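Local coordinates for Lin2634 protein (Listeria innocua, PDB 3MZO), which is probably a metal-dependent phosphohydrolase of the HD-domain superfamily, related to the 5'-deoxynucleotidase YfbR, and binds calcium ions, at residues 67-72 against 77-82; 123-128 against 136-141. All coordinates share one frame; numbering follows the deposited sequence.

Contact 1: residues 67-72 against 77-82; sequences NHDYSE and DIKTPV. With CA (calcium ion), chain K; CA (calcium ion), chain M.
D77 opens the facing segment beside E72, the two side chains passing at an angle with their carboxylate planes 33° apart. The touching atom is D77 CB, 3.5 Å from E72 OE2. With D77 CG anti to the backbone N (chi1 -175°), the carboxylate is carried past this point, and OD2 turns its anti lone pair to the ammonium two residues on, K79 NZ, at 2.7 Å. I78 packs instead on R90 and L93 of helix 87-108 and on M100 of the third subunit, another copy of the protein.

K79 supplies the cation of the salt-bridge network with E72 and D77. Its aliphatic chain bends at chi2 (34°) and again near its end, so that the ammonium comes back toward the metal loop and runs against E72 from the opposite direction, NZ touching OE2. The separation of K79 NZ and E72 OE2, 2.5 Å, is very short, so its exact length is doubtful, though the pair is a salt bridge by charge and position. Lysine suits the place, since one flexible cation can bridge two like-charged carboxylates, and probably eases the repulsion between them. D69 lies just beyond, its OD2 3.6 Å from K79 NZ. Farther on, T80 and P81 lean on helix 158-172.

D69 belongs to the HD pair that binds both calcium ions: OD2 is 2.4 Å from the chain K ion and OD1 2.5 Å from the chain M ion. H68 gives NE2 to the first, which sits in its ring plane, and its backbone O to the second. E72 OE2 also accepts from water 3 at 2.6 Å, a ligand of the chain M ion, and thus stands in the second shell here. Gripped by both ammonium and water, this carboxylate is probably held in place partly by K79, which may also offset negative charge gathered by D69, E72 and D77.

Contact 2: residues 123-128 against 136-141; sequences EGKDST and ISDKVD. With CA (calcium ion), chain K.
The HD-domain metal site receives its final ligand in chain order, D138, from helix 129-151, and K125 of the preceding loop reaches across to that same carboxylate. The lysine is a long, nearly straight arm: CG lies beside the backbone N (chi1 -58°) and the rest of the chain is extended, crossing D138 at about a right angle. At its end, K125 NZ makes a salt bridge to D138 OD2 at 2.5 Å, the bond falling on the anti lone pair of D138 OD2, while D138 OD1 binds the chain K calcium at 2.6 Å. OD1 is the metal ligand and OD2 takes the ammonium, though D138 OD2 lies only 3.0 Å from the same calcium. Aspartate suits the place, being short enough to keep its carboxylate close to the helix and able to serve both cations.

This is the closing D of the H...HD...D signature, in which H34, H68 and D69 supply the other protein ligands. One turn further along the helix, D141 accepts from H34 ND1, a second-shell bond that probably helps to orient that histidine.

The loop carrying K125 is shaped by its own side chains. K125 is the centre of an inverse gamma turn, and its backbone N donates to E123 OE2 at 3.1 Å. Beyond it D126 forms an Asx turn: D126 OD1 takes T128 N at 2.9 Å from above the carboxylate plane and T128 OG1 at 2.6 Å on the syn side. T128 is the N-cap of helix 129-151, its OG1 also meeting G131 N.

Contact 1 closes before contact 2 opens along the chain, yet their centres lie only 12 Å apart because both converge on the chain K calcium. Contact 1 sits in the loop between helices 58-67 and 87-108; contact 2 joins the loop after helix 114-121 to helix 129-151. They touch where H68 NE2 comes within 3.7 Å of D138 OD1, and water 1 belongs to both. H34, from helix 31-51, completes the H...HD...D ligands expected of an HD-domain phosphohydrolase, so three distant parts of this all-helical chain build one site. In each contact a lysine pairs with an acid beside the metals, and probably balances part of the negative charge collected there.

Contact 1: residues 67-72 against 77-82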
ATOM      1  N   ASN B  67     -14.252 -13.400 -19.438  1.00 24.82           N
ATOM      2  CA  ASN B  67     -15.299 -13.241 -18.450  1.00 25.89           C
ATOM      3  C   ASN B  67     -15.325 -14.282 -17.333  1.00 26.89           C
ATOM      4  O   ASN B  67     -16.156 -14.193 -16.468  1.00 27.97           O
ATOM      5  CB  ASN B  67     -16.636 -13.247 -19.166  1.00 23.68           C
ATOM      6  CG  ASN B  67     -16.688 -12.210 -20.300  1.00 27.29           C
ATOM      7  OD1 ASN B  67     -16.530 -11.021 -20.057  1.00 25.70           O
ATOM      8  ND2 ASN B  67     -16.896 -12.668 -21.526  1.00 26.93           N
ATOM      9  N   HIS B  68     -14.380 -15.210 -17.312  1.00 27.65           N
ATOM     10  CA  HIS B  68     -14.514 -16.389 -16.452  1.00 25.49           C
ATOM     11  C   HIS B  68     -14.458 -16.072 -14.964  1.00 29.89           C
ATOM     12  O   HIS B  68     -15.038 -16.808 -14.215  1.00 27.86           O
ATOM     13  CB  HIS B  68     -13.492 -17.486 -16.778  1.00 28.62           C
ATOM     14  CG  HIS B  68     -12.109 -17.242 -16.251  1.00 25.35           C
ATOM     15  ND1 HIS B  68     -11.241 -16.349 -16.825  1.00 28.29           N
ATOM     16  CD2 HIS B  68     -11.415 -17.854 -15.267  1.00 27.12           C
ATOM     17  CE1 HIS B  68     -10.091 -16.366 -16.173  1.00 30.13           C
ATOM     18  NE2 HIS B  68     -10.170 -17.271 -15.219  1.00 32.20           N
ATOM     19  N   ASP B  69     -13.798 -14.990 -14.556  1.00 26.02           N
ATOM     20  CA  ASP B  69     -13.730 -14.636 -13.132  1.00 27.53           C
ATOM     21  C   ASP B  69     -14.439 -13.332 -12.737  1.00 26.64           C
ATOM     22  O   ASP B  69     -14.279 -12.838 -11.621  1.00 26.33           O
ATOM     23  CB  ASP B  69     -12.262 -14.624 -12.674  1.00 28.19           C
ATOM     24  CG  ASP B  69     -11.743 -16.010 -12.314  1.00 29.57           C
ATOM     25  OD1 ASP B  69     -12.540 -16.912 -12.161  1.00 26.58           O
ATOM     26  OD2 ASP B  69     -10.535 -16.203 -12.111  1.00 30.87           O
ATOM     27  N   TYR B  70     -15.269 -12.803 -13.626  1.00 27.31           N
ATOM     28  CA  TYR B  70     -16.053 -11.622 -13.349  1.00 28.09           C
ATOM     29  C   TYR B  70     -16.883 -11.804 -12.058  1.00 29.77           C
ATOM     30  O   TYR B  70     -17.022 -10.870 -11.272  1.00 30.32           O
ATOM     31  CB  TYR B  70     -16.950 -11.279 -14.561  1.00 30.01           C
ATOM     32  CG  TYR B  70     -17.791 -10.061 -14.313  1.00 28.47           C
ATOM     33  CD1 TYR B  70     -17.251  -8.794 -14.411  1.00 26.84           C
ATOM     34  CD2 TYR B  70     -19.121 -10.182 -13.926  1.00 29.06           C
ATOM     35  CE1 TYR B  70     -17.998  -7.671 -14.138  1.00 26.04           C
ATOM     36  CE2 TYR B  70     -19.886  -9.056 -13.651  1.00 35.04           C
ATOM     37  CZ  TYR B  70     -19.323  -7.804 -13.768  1.00 27.63           C
ATOM     38  OH  TYR B  70     -20.067  -6.692 -13.466  1.00 28.88           O
ATOM     39  N   SER B  71     -17.376 -13.013 -11.811  1.00 30.45           N
ATOM     40  CA  SER B  71     -18.198 -13.292 -10.614  1.00 32.15           C
ATOM     41  C   SER B  71     -17.474 -13.123  -9.292  1.00 33.32           C
ATOM     42  O   SER B  71     -18.127 -13.052  -8.214  1.00 34.03           O
ATOM     43  CB  SER B  71     -18.810 -14.702 -10.687  1.00 32.29           C
ATOM     44  OG  SER B  71     -17.830 -15.705 -10.888  1.00 38.35           O
ATOM     45  N   GLU B  72     -16.141 -13.063  -9.337  1.00 31.84           N
ATOM     46  CA  GLU B  72     -15.377 -12.803  -8.115  1.00 33.99           C
ATOM     47  C   GLU B  72     -15.686 -11.412  -7.526  1.00 36.24           C
ATOM     48  O   GLU B  72     -15.334 -11.116  -6.371  1.00 32.88           O
ATOM     49  CB  GLU B  72     -13.884 -13.124  -8.292  1.00 34.27           C
ATOM     50  CG  GLU B  72     -13.640 -14.650  -8.161  1.00 41.05           C
ATOM     51  CD  GLU B  72     -12.233 -15.117  -8.538  1.00 48.93           C
ATOM     52  OE1 GLU B  72     -11.247 -14.466  -8.141  1.00 47.93           O
ATOM     53  OE2 GLU B  72     -12.112 -16.174  -9.205  1.00 45.03           O
ATOM     54  N   ASP B  77     -13.485 -17.358  -4.850  1.00 55.14           N
ATOM     55  CA  ASP B  77     -13.330 -18.699  -5.404  1.00 58.62           C
ATOM     56  C   ASP B  77     -12.079 -19.306  -4.785  1.00 59.72           C
ATOM     57  O   ASP B  77     -11.019 -18.668  -4.815  1.00 60.10           O
ATOM     58  CB  ASP B  77     -13.183 -18.577  -6.931  1.00 59.39           C
ATOM     59  CG  ASP B  77     -13.132 -19.935  -7.656  1.00 66.04           C
ATOM     60  OD1 ASP B  77     -14.022 -20.783  -7.420  1.00 73.19           O
ATOM     61  OD2 ASP B  77     -12.213 -20.138  -8.489  1.00 64.96           O
ATOM     62  N   ILE B  78     -12.182 -20.518  -4.232  1.00 59.53           N
ATOM     63  CA  ILE B  78     -11.010 -21.152  -3.597  1.00 60.68           C
ATOM     64  C   ILE B  78     -10.023 -21.610  -4.710  1.00 60.53           C
ATOM     65  O   ILE B  78     -10.363 -22.490  -5.498  1.00 60.24           O
ATOM     66  CB  ILE B  78     -11.406 -22.344  -2.655  1.00 61.56           C
ATOM     67  CG1 ILE B  78     -12.557 -21.971  -1.708  1.00 58.82           C
ATOM     68  CG2 ILE B  78     -10.197 -22.804  -1.825  1.00 62.35           C
ATOM     69  CD1 ILE B  78     -13.113 -23.151  -0.963  1.00 61.22           C
ATOM     70  N   LYS B  79      -8.834 -20.983  -4.773  1.00 61.55           N
ATOM     71  CA  LYS B  79      -7.773 -21.242  -5.810  1.00 62.58           C
ATOM     72  C   LYS B  79      -6.737 -22.323  -5.411  1.00 64.41           C
ATOM     73  O   LYS B  79      -6.029 -22.889  -6.263  1.00 60.44           O
ATOM     74  CB  LYS B  79      -6.986 -19.944  -6.118  1.00 62.19           C
ATOM     75  CG  LYS B  79      -7.537 -19.026  -7.242  1.00 59.99           C
ATOM     76  CD  LYS B  79      -9.048 -19.023  -7.341  1.00 56.89           C
ATOM     77  CE  LYS B  79      -9.595 -17.780  -8.015  1.00 50.92           C
ATOM     78  NZ  LYS B  79     -10.576 -18.114  -9.085  1.00 52.33           N
ATOM     79  N   THR B  80      -6.647 -22.570  -4.107  1.00 66.65           N
ATOM     80  CA  THR B  80      -5.688 -23.495  -3.515  1.00 67.79           C
ATOM     81  C   THR B  80      -6.285 -24.921  -3.515  1.00 68.50           C
ATOM     82  O   THR B  80      -7.508 -25.066  -3.585  1.00 69.64           O
ATOM     83  CB  THR B  80      -5.371 -23.006  -2.087  1.00 68.08           C
ATOM     84  OG1 THR B  80      -6.591 -22.921  -1.335  1.00 71.99           O
ATOM     85  CG2 THR B  80      -4.717 -21.596  -2.136  1.00 68.67           C
ATOM     86  N   PRO B  81      -5.435 -25.974  -3.446  1.00 68.66           N
ATOM     87  CA  PRO B  81      -5.965 -27.342  -3.584  1.00 70.22           C
ATOM     88  C   PRO B  81      -6.742 -27.845  -2.349  1.00 70.34           C
ATOM     89  O   PRO B  81      -6.668 -27.227  -1.275  1.00 68.72           O
ATOM     90  CB  PRO B  81      -4.706 -28.189  -3.840  1.00 70.92           C
ATOM     91  CG  PRO B  81      -3.603 -27.448  -3.176  1.00 71.72           C
ATOM     92  CD  PRO B  81      -3.989 -25.974  -3.152  1.00 68.62           C
ATOM     93  N   VAL B  82      -7.478 -28.951  -2.537  1.00 71.65           N
ATOM     94  CA  VAL B  82      -8.334 -29.558  -1.496  1.00 72.51           C
ATOM     95  C   VAL B  82      -7.599 -29.708  -0.143  1.00 73.03           C
ATOM     96  O   VAL B  82      -6.814 -30.641   0.064  1.00 73.91           O
ATOM     97  CB  VAL B  82      -8.934 -30.920  -1.972  1.00 73.88           C
ATOM     98  CG1 VAL B  82      -9.568 -31.691  -0.805  1.00 71.72           C
ATOM     99  CG2 VAL B  82      -9.951 -30.682  -3.100  1.00 72.93           C
TER
HETATM  100 CA    CA K 302      -9.563 -18.367 -12.644  1.00 66.66          CA
HETATM  101 CA    CA M 310     -14.603 -18.309 -12.193  1.00 41.70          CA
HETATM  102  O   HOH W   1     -11.878 -19.545 -12.197  1.00 46.06           O
HETATM  103  O   HOH W   2     -16.734 -17.802 -12.222  1.00 45.97           O
HETATM  104  O   HOH W   3     -14.168 -17.735  -9.795  1.00 44.12           O
HETATM  105  O   HOH W   4     -14.512 -20.134 -14.029  1.00 39.59           O

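Contact 2: residues 123-128 against 136-141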
ATOM      1  N   GLU B 123     -20.727 -20.576 -16.671  1.00 36.04           N
ATOM      2  CA  GLU B 123     -19.534 -21.449 -16.631  1.00 37.96           C
ATOM      3  C   GLU B 123     -18.941 -21.650 -18.041  1.00 37.68           C
ATOM      4  O   GLU B 123     -19.649 -22.047 -18.970  1.00 37.90           O
ATOM      5  CB  GLU B 123     -19.907 -22.828 -16.034  1.00 40.36           C
ATOM      6  CG  GLU B 123     -18.723 -23.806 -15.801  1.00 41.83           C
ATOM      7  CD  GLU B 123     -17.534 -23.189 -15.027  1.00 45.99           C
ATOM      8  OE1 GLU B 123     -17.689 -22.839 -13.836  1.00 50.58           O
ATOM      9  OE2 GLU B 123     -16.431 -23.081 -15.610  1.00 40.09           O
ATOM     10  N   GLY B 124     -17.660 -21.350 -18.190  1.00 34.49           N
ATOM     11  CA  GLY B 124     -16.996 -21.455 -19.476  1.00 34.74           C
ATOM     12  C   GLY B 124     -16.290 -22.777 -19.719  1.00 33.73           C
ATOM     13  O   GLY B 124     -16.037 -23.133 -20.872  1.00 34.60           O
ATOM     14  N   LYS B 125     -15.929 -23.463 -18.645  1.00 33.20           N
ATOM     15  CA  LYS B 125     -15.199 -24.724 -18.729  1.00 36.09           C
ATOM     16  C   LYS B 125     -16.116 -25.878 -19.069  1.00 37.83           C
ATOM     17  O   LYS B 125     -16.477 -26.658 -18.212  1.00 42.93           O
ATOM     18  CB  LYS B 125     -14.427 -24.998 -17.424  1.00 34.40           C
ATOM     19  CG  LYS B 125     -13.427 -23.833 -17.106  1.00 36.90           C
ATOM     20  CD  LYS B 125     -12.510 -24.098 -15.910  1.00 35.64           C
ATOM     21  CE  LYS B 125     -11.880 -22.772 -15.430  1.00 39.27           C
ATOM     22  NZ  LYS B 125     -10.898 -22.951 -14.328  1.00 34.00           N
ATOM     23  N   ASP B 126     -16.478 -25.981 -20.336  1.00 38.59           N
ATOM     24  CA  ASP B 126     -17.296 -27.085 -20.829  1.00 38.99           C
ATOM     25  C   ASP B 126     -16.401 -27.980 -21.683  1.00 39.40           C
ATOM     26  O   ASP B 126     -15.190 -27.776 -21.735  1.00 40.17           O
ATOM     27  CB  ASP B 126     -18.486 -26.537 -21.605  1.00 38.81           C
ATOM     28  CG  ASP B 126     -18.090 -25.734 -22.830  1.00 42.53           C
ATOM     29  OD1 ASP B 126     -16.956 -25.891 -23.371  1.00 39.65           O
ATOM     30  OD2 ASP B 126     -18.960 -24.951 -23.277  1.00 43.04           O
ATOM     31  N   SER B 127     -16.969 -28.929 -22.401  1.00 40.04           N
ATOM     32  CA  SER B 127     -16.129 -29.868 -23.125  1.00 42.45           C
ATOM     33  C   SER B 127     -15.899 -29.460 -24.581  1.00 41.05           C
ATOM     34  O   SER B 127     -15.377 -30.247 -25.370  1.00 43.23           O
ATOM     35  CB  SER B 127     -16.738 -31.277 -23.050  1.00 45.24           C
ATOM     36  OG  SER B 127     -18.063 -31.256 -23.537  1.00 54.54           O
ATOM     37  N   THR B 128     -16.288 -28.251 -24.962  1.00 38.54           N
ATOM     38  CA  THR B 128     -15.943 -27.760 -26.300  1.00 37.26           C
ATOM     39  C   THR B 128     -14.445 -27.486 -26.323  1.00 35.15           C
ATOM     40  O   THR B 128     -13.805 -27.374 -25.261  1.00 37.47           O
ATOM     41  CB  THR B 128     -16.685 -26.472 -26.667  1.00 38.94           C
ATOM     42  OG1 THR B 128     -16.229 -25.396 -25.835  1.00 33.93           O
ATOM     43  CG2 THR B 128     -18.228 -26.665 -26.537  1.00 35.55           C
ATOM     44  N   ILE B 136      -7.228 -25.086 -19.465  1.00 25.50           N
ATOM     45  CA  ILE B 136      -5.786 -25.201 -19.382  1.00 27.19           C
ATOM     46  C   ILE B 136      -5.155 -23.835 -19.155  1.00 26.40           C
ATOM     47  O   ILE B 136      -4.130 -23.748 -18.474  1.00 28.53           O
ATOM     48  CB  ILE B 136      -5.132 -25.930 -20.571  1.00 29.46           C
ATOM     49  CG1 ILE B 136      -5.357 -25.189 -21.891  1.00 33.79           C
ATOM     50  CG2 ILE B 136      -5.656 -27.394 -20.684  1.00 31.54           C
ATOM     51  CD1 ILE B 136      -4.668 -25.865 -23.110  1.00 36.20           C
ATOM     52  N   SER B 137      -5.765 -22.778 -19.713  1.00 25.15           N
ATOM     53  CA  SER B 137      -5.200 -21.423 -19.634  1.00 24.92           C
ATOM     54  C   SER B 137      -5.198 -20.842 -18.216  1.00 25.18           C
ATOM     55  O   SER B 137      -4.244 -20.183 -17.788  1.00 27.26           O
ATOM     56  CB  SER B 137      -5.963 -20.492 -20.606  1.00 25.78           C
ATOM     57  OG  SER B 137      -5.705 -20.867 -21.960  1.00 22.75           O
ATOM     58  N   ASP B 138      -6.303 -21.079 -17.507  1.00 26.02           N
ATOM     59  CA  ASP B 138      -6.453 -20.747 -16.098  1.00 26.06           C
ATOM     60  C   ASP B 138      -5.385 -21.487 -15.249  1.00 26.41           C
ATOM     61  O   ASP B 138      -4.715 -20.883 -14.404  1.00 27.43           O
ATOM     62  CB  ASP B 138      -7.879 -21.133 -15.686  1.00 25.59           C
ATOM     63  CG  ASP B 138      -8.284 -20.581 -14.334  1.00 32.58           C
ATOM     64  OD1 ASP B 138      -7.637 -19.640 -13.831  1.00 28.09           O
ATOM     65  OD2 ASP B 138      -9.284 -21.093 -13.776  1.00 33.75           O
ATOM     66  N   LYS B 139      -5.205 -22.786 -15.489  1.00 26.42           N
ATOM     67  CA  LYS B 139      -4.178 -23.539 -14.776  1.00 28.22           C
ATOM     68  C   LYS B 139      -2.769 -23.098 -15.135  1.00 27.31           C
ATOM     69  O   LYS B 139      -1.892 -23.100 -14.296  1.00 28.28           O
ATOM     70  CB  LYS B 139      -4.324 -25.054 -14.981  1.00 29.00           C
ATOM     71  CG  LYS B 139      -5.597 -25.658 -14.415  1.00 31.87           C
ATOM     72  CD  LYS B 139      -5.801 -25.385 -12.932  1.00 29.35           C
ATOM     73  CE  LYS B 139      -7.135 -25.976 -12.453  1.00 36.40           C
ATOM     74  NZ  LYS B 139      -7.200 -25.930 -11.004  1.00 38.49           N
ATOM     75  N   VAL B 140      -2.544 -22.713 -16.380  1.00 28.35           N
ATOM     76  CA  VAL B 140      -1.228 -22.185 -16.754  1.00 26.06           C
ATOM     77  C   VAL B 140      -0.941 -20.913 -15.960  1.00 24.99           C
ATOM     78  O   VAL B 140       0.200 -20.730 -15.520  1.00 25.70           O
ATOM     79  CB  VAL B 140      -1.055 -21.957 -18.264  1.00 24.84           C
ATOM     80  CG1 VAL B 140       0.166 -21.095 -18.532  1.00 20.67           C
ATOM     81  CG2 VAL B 140      -0.965 -23.307 -18.993  1.00 23.11           C
ATOM     82  N   ASP B 141      -1.925 -20.035 -15.776  1.00 26.13           N
ATOM     83  CA  ASP B 141      -1.648 -18.785 -15.043  1.00 25.86           C
ATOM     84  C   ASP B 141      -1.360 -19.109 -13.570  1.00 24.21           C
ATOM     85  O   ASP B 141      -0.463 -18.537 -12.970  1.00 27.26           O
ATOM     86  CB  ASP B 141      -2.763 -17.748 -15.146  1.00 24.85           C
ATOM     87  CG  ASP B 141      -2.379 -16.410 -14.487  1.00 27.39           C
ATOM     88  OD1 ASP B 141      -1.299 -15.875 -14.785  1.00 30.36           O
ATOM     89  OD2 ASP B 141      -3.130 -15.904 -13.627  1.00 32.91           O
TER
HETATM   90 CA    CA K 302      -9.563 -18.367 -12.644  1.00 66.66          CA
HETATM   91  O   HOH W   1     -11.878 -19.545 -12.197  1.00 46.06           O